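Local coordinates for protein lysozyme (Enterobacteria phage P1, PDB 1XJU) that hydrolyses the beta-1,4 glycosidic linkages of host peptidoglycan as a membrane-released endolysin, leading to lysis of the host cell and release of phage particles, at residues Glu14-Arg17 with Cys23-Gly26; Ala25-Asp30 with Val42-Gln47; Ala5-Ile10 with Lys55-Ala60; Ala85-Cys90 with Arg137-Arg142. One frame throughout, in Å; residues are numbered along the deposited sequence.

From the N terminus, helix 4-10 comes first and takes part in interaction 3, whose partner on helix 46-67 closes a loop of 44 intervening residues. Interactions 1 and 2 both lie within that loop. Interaction 1 ties helix 13-18 to the loop that follows it across only five residues, and interaction 2 starts where it ends, the two sharing Ala25 and Gly26, and joins this loop to the approach to helix 46-67. Interaction 4 follows in series, packing the end of helix 75-88 on the start of helix 137-151. Phe86 touches Ile57 and hydrogen-bonds through its backbone to Ala25, which connects interaction 4 to interaction 3 and, through the shared Ala25, to interactions 1 and 2.

Interaction 1: Glu14-Arg17 with Cys23-Gly26; sequences EGCR and CPAG
The CA atoms of Cys16 and Cys23 approach to 4.7 Å, the closest between helical 14-17 and the extended start of 23-26, and a disulfide joins the two residues across a short loop. This bond, assigned to the inactive membrane-associated endolysin, is also present in this secreted inactive form and ties up Cys23, an active-site residue identified experimentally. The SG atoms of Cys16 and Cys23 are 2.1 Å apart, and a C-S-S-C torsion of 96° sets the two CB-SG bonds nearly perpendicular when seen along the S-S bond. The partners enter this bridge differently. Cys16 has its SG anti to the backbone N (chi1 159°), which carries the sulfur off the helix toward the loop, whereas in Cys23 the sulfur lies beside the backbone N and anti to the carbonyl carbon (chi1 -60°). Both cysteines are buried, and Ile49 and Trp53 of helix 46-67 pack against Cys16. On the loop side, Cys23 O accepts a hydrogen bond from Trp28 NE1, so the backbone next to the bridge is held as well. Glu14, inferred to be the other active-site residue, lies on the same helix. The ring of Pro24 adds a looser apolar contact, its CD 4.2 Å from Cys16 SG.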
loop_
_atom_site.group_PDB
_atom_site.type_symbol
_atom_site.label_atom_id
_atom_site.label_comp_id
_atom_site.label_asym_id
_atom_site.label_seq_id
_atom_site.Cartn_x
_atom_site.Cartn_y
_atom_site.Cartn_z
ATOM N N GLU A 14 6.911 -15.790 4.407
ATOM C CA GLU A 14 6.235 -16.950 4.929
ATOM C C GLU A 14 4.826 -16.559 5.377
ATOM O O GLU A 14 3.868 -17.319 5.296
ATOM C CB GLU A 14 7.115 -17.569 6.029
ATOM C CG GLU A 14 8.541 -18.016 5.573
ATOM C CD GLU A 14 9.509 -16.948 4.938
ATOM O OE1 GLU A 14 9.663 -15.750 5.483
ATOM O OE2 GLU A 14 10.173 -17.338 3.863
ATOM N N GLY A 15 4.673 -15.336 5.870
ATOM C CA GLY A 15 3.350 -14.788 6.183
ATOM C C GLY A 15 2.445 -14.620 4.961
ATOM O O GLY A 15 1.243 -14.854 5.050
ATOM N N CYS A 16 3.001 -14.195 3.856
ATOM C CA CYS A 16 2.282 -14.203 2.562
ATOM C C CYS A 16 1.840 -15.601 2.109
ATOM O O CYS A 16 0.751 -15.776 1.594
ATOM C CB CYS A 16 3.127 -13.491 1.508
ATOM S SG CYS A 16 2.817 -13.821 -0.230
ATOM N N ARG A 17 2.662 -16.574 2.388
ATOM C CA ARG A 17 2.299 -17.945 2.058
ATOM C C ARG A 17 1.100 -18.397 2.865
ATOM O O ARG A 17 0.225 -19.102 2.339
ATOM C CB ARG A 17 3.435 -18.867 2.390
ATOM C CG ARG A 17 4.542 -18.955 1.535
ATOM C CD ARG A 17 5.058 -20.381 1.626
ATOM N NE ARG A 17 6.467 -20.422 1.873
ATOM C CZ ARG A 17 7.221 -21.467 1.586
ATOM N NH1 ARG A 17 6.680 -22.557 1.029
ATOM N NH2 ARG A 17 8.512 -21.405 1.857
ATOM N N CYS A 23 0.687 -10.491 0.893
ATOM C CA CYS A 23 1.551 -10.567 -0.254
ATOM C C CYS A 23 1.771 -9.228 -0.930
ATOM O O CYS A 23 0.927 -8.362 -0.918
ATOM C CB CYS A 23 0.997 -11.574 -1.250
ATOM S SG CYS A 23 0.862 -13.262 -0.581
ATOM N N PRO A 24 2.932 -9.060 -1.546
ATOM C CA PRO A 24 3.218 -7.846 -2.259
ATOM C C PRO A 24 2.268 -7.686 -3.443
ATOM O O PRO A 24 1.823 -8.697 -4.070
ATOM C CB PRO A 24 4.641 -8.036 -2.734
ATOM C CG PRO A 24 4.839 -9.490 -2.815
ATOM C CD PRO A 24 4.029 -10.026 -1.648
ATOM N N ALA A 25 2.006 -6.448 -3.838
ATOM C CA ALA A 25 1.019 -6.107 -4.853
ATOM C C ALA A 25 1.130 -6.941 -6.127
ATOM O O ALA A 25 0.112 -7.279 -6.711
ATOM C CB ALA A 25 1.189 -4.655 -5.200
ATOM N N GLY A 26 2.356 -7.131 -6.583
ATOM C CA GLY A 26 2.569 -7.722 -7.860
ATOM C C GLY A 26 2.087 -9.166 -7.995
ATOM O O GLY A 26 2.033 -9.664 -9.118
#

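Interaction 2: Ala25-Asp30 with Val42-Gln47; sequences AGVWTD and VRKTDQ
Asp30 and Arg43 meet carboxylate to guanidinium, forming a salt bridge between the two arms of the long loop that leads from helix 13-18 to helix 46-67. Arg43 NH1 donates to Asp30 OD1 over 2.8 Å, with an N-H...O angle of 169°, so the bond is nearly straight. The acceptor lies in the guanidinium plane, at its edge, and receives the hydrogen on its syn lone pair, the side facing OD2. The two flat groups are nevertheless turned 55° against each other, which accords with a single-bond grip: Arg43 NE remains 3.8 Å from Asp30 OD2, too far for a second bond. The arginine reaches the acid by a bend at chi3 (-57°), which turns the guanidinium back toward the 25-30 arm.

The second contact is apolar. Val27 and Lys44 are the residues with the closest CA atoms across the segments, 7.1 Å apart, and their side chains cross at about a right angle. One methyl of the valine, CG1, rests on the aliphatic part of the lysine, 3.7 Å from Lys44 CD and 4.2 Å from Lys44 CG.

Arg43, Lys44 and Asp30 are solvent-exposed, and all four touching residues also meet crystal neighbours, which may influence their conformations. On one arm, Val27, whose side chain comes within about 3 Å of that of active-site Cys23, links this surface contact to the active-site loop, while Trp28 packs edge-to-face with Tyr21. The other arm runs directly into helix 46-67, where Thr45 is the N-cap residue, its OG1 hydrogen-bonded to Gln48 N.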
loop_
_atom_site.group_PDB
_atom_site.type_symbol
_atom_site.label_atom_id
_atom_site.label_comp_id
_atom_site.label_asym_id
_atom_site.label_seq_id
_atom_site.Cartn_x
_atom_site.Cartn_y
_atom_site.Cartn_z
ATOM N N ALA A 25 2.006 -6.448 -3.838
ATOM C CA ALA A 25 1.019 -6.107 -4.853
ATOM C C ALA A 25 1.130 -6.941 -6.127
ATOM O O ALA A 25 0.112 -7.279 -6.711
ATOM C CB ALA A 25 1.189 -4.655 -5.200
ATOM N N GLY A 26 2.356 -7.131 -6.583
ATOM C CA GLY A 26 2.569 -7.722 -7.860
ATOM C C GLY A 26 2.087 -9.166 -7.995
ATOM O O GLY A 26 2.033 -9.664 -9.118
ATOM N N VAL A 27 1.761 -9.850 -6.909
ATOM C CA VAL A 27 1.265 -11.225 -7.000
ATOM C C VAL A 27 -0.222 -11.331 -6.788
ATOM O O VAL A 27 -0.751 -12.437 -6.761
ATOM C CB VAL A 27 2.068 -12.215 -6.113
ATOM C CG1 VAL A 27 3.514 -12.156 -6.462
ATOM C CG2 VAL A 27 1.814 -11.981 -4.625
ATOM N N TRP A 28 -0.944 -10.197 -6.691
ATOM C CA TRP A 28 -2.408 -10.219 -6.566
ATOM C C TRP A 28 -3.027 -10.256 -7.960
ATOM O O TRP A 28 -3.856 -9.433 -8.344
ATOM C CB TRP A 28 -2.936 -8.976 -5.850
ATOM C CG TRP A 28 -2.592 -8.880 -4.414
ATOM C CD1 TRP A 28 -1.330 -8.830 -3.838
ATOM C CD2 TRP A 28 -3.534 -8.802 -3.335
ATOM N NE1 TRP A 28 -1.463 -8.709 -2.472
ATOM C CE2 TRP A 28 -2.803 -8.679 -2.144
ATOM C CE3 TRP A 28 -4.936 -8.790 -3.260
ATOM C CZ2 TRP A 28 -3.412 -8.594 -0.889
ATOM C CZ3 TRP A 28 -5.520 -8.661 -1.987
ATOM C CH2 TRP A 28 -4.760 -8.611 -0.845
ATOM N N THR A 29 -2.709 -11.307 -8.720
ATOM C CA THR A 29 -3.038 -11.453 -10.120
ATOM C C THR A 29 -3.684 -12.778 -10.439
ATOM O O THR A 29 -3.921 -13.054 -11.611
ATOM C CB THR A 29 -1.728 -11.315 -10.974
ATOM O OG1 THR A 29 -0.708 -12.180 -10.462
ATOM C CG2 THR A 29 -1.192 -9.887 -10.881
ATOM N N ASP A 30 -3.987 -13.593 -9.432
ATOM C CA ASP A 30 -4.527 -14.927 -9.746
ATOM C C ASP A 30 -5.931 -14.805 -10.286
ATOM O O ASP A 30 -6.803 -14.206 -9.633
ATOM C CB ASP A 30 -4.610 -15.786 -8.491
ATOM C CG ASP A 30 -3.298 -16.333 -8.042
ATOM O OD1 ASP A 30 -3.414 -17.276 -7.233
ATOM O OD2 ASP A 30 -2.216 -15.898 -8.448
ATOM N N VAL A 42 2.436 -17.596 -16.159
ATOM C CA VAL A 42 2.670 -18.390 -14.954
ATOM C C VAL A 42 2.831 -17.481 -13.769
ATOM O O VAL A 42 3.397 -16.380 -13.836
ATOM C CB VAL A 42 3.869 -19.307 -15.127
ATOM C CG1 VAL A 42 3.583 -20.334 -16.175
ATOM C CG2 VAL A 42 5.174 -18.537 -15.386
ATOM N N ARG A 43 2.352 -17.942 -12.632
ATOM C CA ARG A 43 2.472 -17.246 -11.364
ATOM C C ARG A 43 3.888 -17.367 -10.810
ATOM O O ARG A 43 4.695 -18.186 -11.261
ATOM C CB ARG A 43 1.426 -17.780 -10.411
ATOM C CG ARG A 43 1.716 -19.159 -9.838
ATOM C CD ARG A 43 0.486 -19.884 -9.438
ATOM N NE ARG A 43 -0.393 -19.222 -8.474
ATOM C CZ ARG A 43 -0.321 -19.373 -7.146
ATOM N NH1 ARG A 43 -1.193 -18.771 -6.362
ATOM N NH2 ARG A 43 0.609 -20.149 -6.621
ATOM N N LYS A 44 4.166 -16.555 -9.803
ATOM C CA LYS A 44 5.441 -16.621 -9.094
ATOM C C LYS A 44 5.448 -17.758 -8.087
ATOM O O LYS A 44 4.446 -18.058 -7.487
ATOM C CB LYS A 44 5.737 -15.288 -8.359
ATOM C CG LYS A 44 5.900 -14.109 -9.288
ATOM C CD LYS A 44 6.463 -12.861 -8.654
ATOM C CE LYS A 44 6.654 -11.736 -9.631
ATOM N NZ LYS A 44 7.452 -12.233 -10.735
ATOM N N THR A 45 6.638 -18.333 -7.871
ATOM C CA THR A 45 6.843 -19.292 -6.803
ATOM C C THR A 45 6.969 -18.602 -5.461
ATOM O O THR A 45 7.318 -17.403 -5.363
ATOM C CB THR A 45 8.112 -20.124 -7.001
ATOM O OG1 THR A 45 9.250 -19.254 -7.022
ATOM C CG2 THR A 45 8.037 -20.952 -8.315
ATOM N N ASP A 46 6.737 -19.358 -4.419
ATOM C CA ASP A 46 7.004 -18.848 -3.110
ATOM C C ASP A 46 8.451 -18.416 -2.956
ATOM O O ASP A 46 8.773 -17.409 -2.287
ATOM C CB ASP A 46 6.691 -19.931 -2.065
ATOM C CG ASP A 46 5.243 -20.324 -2.009
ATOM O OD1 ASP A 46 4.301 -19.500 -2.159
ATOM O OD2 ASP A 46 4.981 -21.528 -1.759
ATOM N N GLN A 47 9.358 -19.140 -3.557
ATOM C CA GLN A 47 10.751 -18.819 -3.416
ATOM C C GLN A 47 11.114 -17.500 -4.099
ATOM O O GLN A 47 11.912 -16.728 -3.575
ATOM C CB GLN A 47 11.593 -19.971 -3.916
ATOM C CG GLN A 47 11.462 -21.226 -2.999
ATOM C CD GLN A 47 10.066 -21.934 -3.059
ATOM O OE1 GLN A 47 9.393 -21.949 -4.143
ATOM N NE2 GLN A 47 9.636 -22.526 -1.938
#

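Interaction 3: Ala5-Ile10 with Lys55-Ala60; sequences AGLELI and KNILIA
Leu7, Ile10 and Ile57 carry the side-chain contact between 5-10 and 55-60, parts of helix 4-10 and helix 46-67, and all of it is apolar. Across the two segments the nearest CA atoms, those of Ile10 and Ile57, are 8.6 Å apart, so the gap is spanned by branched side chains. Ile57 is common to both touches. Its CG1 lies anti to the carbonyl carbon (chi1 -64°) and chi2 is extended at 175°, which sends the terminal CD1 methyl out from its helix to meet both partners. From the opposing helix, Ile10 offers a methyl of its beta branch: Ile10 CG2 lies 4.1 Å from Ile57 CD1, and the two side chains cross at a slant. Leu7, one turn earlier, adds a looser touch, with CD2 at 4.3 Å from Ile57 CD1.

Polar interactions serve each helix separately. Ile10 N bonds to Gly6 O at 3.0 Å and Ala60 N to Asn56 O at 3.0 Å, while no hydrogen bond links the segments. Beyond them, Phe86 of helix 75-88 packs on Ile57, and Leu9 touches residues of helix 137-151, placing helix 4-10 against the helical body of the lysozyme domain.

With Ile10 and Ile57 buried and 112 Å² lost to solvent between the two segments, the chemistry is that of a small hydrophobic join. Methyl groups at van der Waals distance make it, so this contact itself sets little directional preference.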
loop_
_atom_site.group_PDB
_atom_site.type_symbol
_atom_site.label_atom_id
_atom_site.label_comp_id
_atom_site.label_asym_id
_atom_site.label_seq_id
_atom_site.Cartn_x
_atom_site.Cartn_y
_atom_site.Cartn_z
ATOM N N ALA A 5 7.107 -1.028 13.774
ATOM C CA ALA A 5 5.666 -1.163 13.688
ATOM C C ALA A 5 5.249 -1.386 12.236
ATOM O O ALA A 5 4.355 -2.178 11.953
ATOM C CB ALA A 5 4.995 0.116 14.239
ATOM N N GLY A 6 5.835 -0.650 11.301
ATOM C CA GLY A 6 5.516 -0.848 9.889
ATOM C C GLY A 6 5.885 -2.236 9.408
ATOM O O GLY A 6 5.185 -2.840 8.636
ATOM N N LEU A 7 7.046 -2.704 9.858
ATOM C CA LEU A 7 7.519 -4.026 9.508
ATOM C C LEU A 7 6.652 -5.126 10.070
ATOM O O LEU A 7 6.497 -6.151 9.412
ATOM C CB LEU A 7 8.999 -4.204 9.829
ATOM C CG LEU A 7 9.982 -3.361 8.993
ATOM C CD1 LEU A 7 11.410 -3.498 9.506
ATOM C CD2 LEU A 7 9.895 -3.699 7.508
ATOM N N GLU A 8 5.994 -4.927 11.223
ATOM C CA GLU A 8 4.998 -5.882 11.683
ATOM C C GLU A 8 3.828 -5.969 10.746
ATOM O O GLU A 8 3.309 -7.042 10.551
ATOM C CB GLU A 8 4.460 -5.557 13.085
ATOM C CG GLU A 8 5.485 -5.757 14.203
ATOM C CD GLU A 8 4.940 -5.498 15.584
ATOM O OE1 GLU A 8 3.765 -5.074 15.760
ATOM O OE2 GLU A 8 5.694 -5.690 16.529
ATOM N N LEU A 9 3.389 -4.836 10.187
ATOM C CA LEU A 9 2.280 -4.829 9.288
ATOM C C LEU A 9 2.656 -5.500 7.960
ATOM O O LEU A 9 1.815 -6.157 7.360
ATOM C CB LEU A 9 1.767 -3.413 9.017
ATOM C CG LEU A 9 1.233 -2.725 10.270
ATOM C CD1 LEU A 9 0.843 -1.310 9.950
ATOM C CD2 LEU A 9 0.104 -3.471 10.930
ATOM N N ILE A 10 3.860 -5.232 7.481
ATOM C CA ILE A 10 4.307 -5.849 6.213
ATOM C C ILE A 10 4.519 -7.362 6.360
ATOM O O ILE A 10 4.184 -8.142 5.472
ATOM C CB ILE A 10 5.554 -5.151 5.698
ATOM C CG1 ILE A 10 5.206 -3.731 5.234
ATOM C CG2 ILE A 10 6.253 -5.960 4.601
ATOM C CD1 ILE A 10 6.406 -2.827 4.983
ATOM N N LYS A 55 13.664 -6.311 -1.711
ATOM C CA LYS A 55 13.668 -5.426 -2.858
ATOM C C LYS A 55 12.319 -4.744 -2.964
ATOM O O LYS A 55 12.249 -3.526 -3.266
ATOM C CB LYS A 55 13.979 -6.242 -4.140
ATOM C CG LYS A 55 13.690 -5.544 -5.523
ATOM C CD LYS A 55 13.512 -6.526 -6.742
ATOM C CE LYS A 55 13.361 -5.778 -8.097
ATOM N NZ LYS A 55 14.655 -5.482 -8.774
ATOM N N ASN A 56 11.259 -5.483 -2.713
ATOM C CA ASN A 56 9.939 -4.897 -2.839
ATOM C C ASN A 56 9.650 -3.895 -1.734
ATOM O O ASN A 56 8.970 -2.891 -1.982
ATOM C CB ASN A 56 8.863 -5.975 -2.958
ATOM C CG ASN A 56 8.796 -6.577 -4.350
ATOM O OD1 ASN A 56 8.917 -5.870 -5.348
ATOM N ND2 ASN A 56 8.519 -7.882 -4.428
ATOM N N ILE A 57 10.174 -4.108 -0.553
ATOM C CA ILE A 57 10.098 -3.076 0.504
ATOM C C ILE A 57 10.839 -1.820 0.059
ATOM O O ILE A 57 10.303 -0.712 0.204
ATOM C CB ILE A 57 10.592 -3.586 1.831
ATOM C CG1 ILE A 57 9.681 -4.712 2.335
ATOM C CG2 ILE A 57 10.617 -2.447 2.883
ATOM C CD1 ILE A 57 10.140 -5.385 3.602
ATOM N N LEU A 58 12.017 -1.963 -0.557
ATOM C CA LEU A 58 12.752 -0.824 -1.072
ATOM C C LEU A 58 12.010 -0.084 -2.108
ATOM O O LEU A 58 12.017 1.166 -2.075
ATOM C CB LEU A 58 14.134 -1.276 -1.630
ATOM C CG LEU A 58 15.108 -0.156 -2.048
ATOM C CD1 LEU A 58 15.426 0.719 -0.856
ATOM C CD2 LEU A 58 16.390 -0.737 -2.593
ATOM N N ILE A 59 11.371 -0.768 -3.026
ATOM C CA ILE A 59 10.600 -0.171 -4.045
ATOM C C ILE A 59 9.411 0.589 -3.472
ATOM O O ILE A 59 9.086 1.698 -3.922
ATOM C CB ILE A 59 10.125 -1.220 -5.106
ATOM C CG1 ILE A 59 11.299 -1.712 -5.937
ATOM C CG2 ILE A 59 9.128 -0.629 -6.038
ATOM C CD1 ILE A 59 10.990 -2.941 -6.738
ATOM N N ALA A 60 8.788 0.046 -2.448
ATOM C CA ALA A 60 7.712 0.733 -1.748
ATOM C C ALA A 60 8.187 2.008 -1.096
ATOM O O ALA A 60 7.537 3.056 -1.205
ATOM C CB ALA A 60 7.069 -0.224 -0.755
#

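Interaction 4: Ala85-Cys90 with Arg137-Arg142; sequences AFNMGC and RGLKIR
Asn87 OD1 accepts a hydrogen bond from Arg143 NH1 while Leu139 and Arg142 of helix 137-151 press against the same oxygen. Leu139 CD2 lies 3.6 Å from Asn87 OD1, and Arg142 CG is at 3.8 Å from that atom. The amide and the guanidinium are stacked: their planes are only 4° apart, and Asn87 OD1 sits 4.0 Å above the guanidinium plane, over its centre. With its CG anti to the backbone N (chi1 -163°), Asn87 sends the amide toward helix 137-151, and Arg142 meets it from the opposite direction through a chain bent at chi2 (57°). Beside this stack, Met88 and Leu139 reach tip to tip, with Met88 CE 4.1 Å from Leu139 CD1 and Met88 SD 4.1 Å from Leu139 CD2.

Arg142 NE forms a salt bridge with Glu146 OE1, its NH2 bonds to Ser83 OG, and Asn87 ND2 donates to the carbonyl oxygens of Tyr21 and Cys23. The last bond connects this helix pair in the lysozyme fold to the loop bearing active-site Cys23.

No hydrogen bond crosses between the segments; the buried amide and guanidinium meet face to face instead. Their bonds to other residues would help keep the two groups flat against each other.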
loop_
_atom_site.group_PDB
_atom_site.type_symbol
_atom_site.label_atom_id
_atom_site.label_comp_id
_atom_site.label_asym_id
_atom_site.label_seq_id
_atom_site.Cartn_x
_atom_site.Cartn_y
_atom_site.Cartn_z
ATOM N N ALA A 85 2.007 0.897 0.101
ATOM C CA ALA A 85 2.614 0.818 -1.219
ATOM C C ALA A 85 3.109 -0.612 -1.496
ATOM O O ALA A 85 3.022 -1.087 -2.622
ATOM C CB ALA A 85 3.727 1.818 -1.358
ATOM N N PHE A 86 3.640 -1.287 -0.501
ATOM C CA PHE A 86 4.094 -2.668 -0.652
ATOM C C PHE A 86 2.917 -3.541 -1.045
ATOM O O PHE A 86 3.013 -4.405 -1.924
ATOM C CB PHE A 86 4.719 -3.147 0.642
ATOM C CG PHE A 86 5.168 -4.572 0.621
ATOM C CD1 PHE A 86 4.342 -5.579 1.026
ATOM C CD2 PHE A 86 6.464 -4.894 0.203
ATOM C CE1 PHE A 86 4.749 -6.905 1.014
ATOM C CE2 PHE A 86 6.898 -6.221 0.225
ATOM C CZ PHE A 86 6.011 -7.225 0.630
ATOM N N ASN A 87 1.793 -3.358 -0.371
ATOM C CA ASN A 87 0.633 -4.238 -0.523
ATOM C C ASN A 87 -0.151 -3.916 -1.777
ATOM O O ASN A 87 -0.691 -4.835 -2.402
ATOM C CB ASN A 87 -0.224 -4.056 0.740
ATOM C CG ASN A 87 -1.242 -5.096 1.019
ATOM O OD1 ASN A 87 -2.276 -4.734 1.657
ATOM N ND2 ASN A 87 -0.925 -6.412 0.763
ATOM N N MET A 88 -0.247 -2.627 -2.147
ATOM C CA MET A 88 -1.152 -2.165 -3.200
ATOM C C MET A 88 -0.455 -1.686 -4.455
ATOM O O MET A 88 -1.098 -1.655 -5.513
ATOM C CB MET A 88 -2.027 -1.029 -2.679
ATOM C CG MET A 88 -2.820 -1.402 -1.424
ATOM S SD MET A 88 -3.818 -2.896 -1.583
ATOM C CE MET A 88 -5.243 -2.183 -2.440
ATOM N N GLY A 89 0.820 -1.367 -4.389
ATOM C CA GLY A 89 1.557 -0.834 -5.518
ATOM C C GLY A 89 1.475 0.667 -5.588
ATOM O O GLY A 89 0.483 1.305 -5.176
ATOM N N CYS A 90 2.526 1.247 -6.136
ATOM C CA CYS A 90 2.626 2.721 -6.199
ATOM C C CYS A 90 1.552 3.336 -7.081
ATOM O O CYS A 90 0.894 4.321 -6.690
ATOM C CB CYS A 90 3.998 3.144 -6.674
ATOM S SG CYS A 90 4.449 4.834 -6.213
ATOM N N ARG A 137 -12.719 -7.286 2.857
ATOM C CA ARG A 137 -12.601 -7.000 4.292
ATOM C C ARG A 137 -11.170 -7.041 4.795
ATOM O O ARG A 137 -10.761 -6.185 5.608
ATOM C CB ARG A 137 -13.446 -7.974 5.100
ATOM C CG ARG A 137 -13.224 -7.877 6.582
ATOM C CD ARG A 137 -14.149 -8.818 7.418
ATOM N NE ARG A 137 -13.988 -8.634 8.863
ATOM C CZ ARG A 137 -13.155 -9.316 9.636
ATOM N NH1 ARG A 137 -12.381 -10.249 9.132
ATOM N NH2 ARG A 137 -13.060 -9.031 10.922
ATOM N N GLY A 138 -10.385 -8.016 4.343
ATOM C CA GLY A 138 -9.007 -8.062 4.793
ATOM C C GLY A 138 -8.208 -6.834 4.435
ATOM O O GLY A 138 -7.278 -6.487 5.192
ATOM N N LEU A 139 -8.515 -6.220 3.308
ATOM C CA LEU A 139 -7.828 -4.973 2.953
ATOM C C LEU A 139 -8.308 -3.803 3.798
ATOM O O LEU A 139 -7.513 -2.945 4.224
ATOM C CB LEU A 139 -7.933 -4.643 1.485
ATOM C CG LEU A 139 -7.195 -5.611 0.542
ATOM C CD1 LEU A 139 -7.551 -5.173 -0.894
ATOM C CD2 LEU A 139 -5.683 -5.637 0.795
ATOM N N LYS A 140 -9.581 -3.751 4.135
ATOM C CA LYS A 140 -10.079 -2.712 5.026
ATOM C C LYS A 140 -9.408 -2.776 6.389
ATOM O O LYS A 140 -8.977 -1.733 6.944
ATOM C CB LYS A 140 -11.592 -2.852 5.180
ATOM C CG LYS A 140 -12.153 -1.678 5.898
ATOM C CD LYS A 140 -13.623 -1.823 6.162
ATOM C CE LYS A 140 -13.943 -2.957 7.106
ATOM N NZ LYS A 140 -15.400 -2.847 7.610
ATOM N N ILE A 141 -9.267 -3.950 6.959
ATOM C CA ILE A 141 -8.633 -4.101 8.226
ATOM C C ILE A 141 -7.182 -3.607 8.192
ATOM O O ILE A 141 -6.709 -2.874 9.094
ATOM C CB ILE A 141 -8.667 -5.578 8.648
ATOM C CG1 ILE A 141 -10.064 -6.008 9.031
ATOM C CG2 ILE A 141 -7.776 -5.768 9.840
ATOM C CD1 ILE A 141 -10.144 -7.526 9.254
ATOM N N ARG A 142 -6.455 -4.027 7.174
ATOM C CA ARG A 142 -5.075 -3.632 6.940
ATOM C C ARG A 142 -4.975 -2.127 6.874
ATOM O O ARG A 142 -4.069 -1.575 7.511
ATOM C CB ARG A 142 -4.600 -4.322 5.670
ATOM C CG ARG A 142 -3.229 -3.963 5.217
ATOM C CD ARG A 142 -2.153 -4.220 6.231
ATOM N NE ARG A 142 -0.802 -3.995 5.617
ATOM C CZ ARG A 142 -0.056 -4.890 4.969
ATOM N NH1 ARG A 142 -0.413 -6.182 4.993
ATOM N NH2 ARG A 142 1.110 -4.565 4.424
#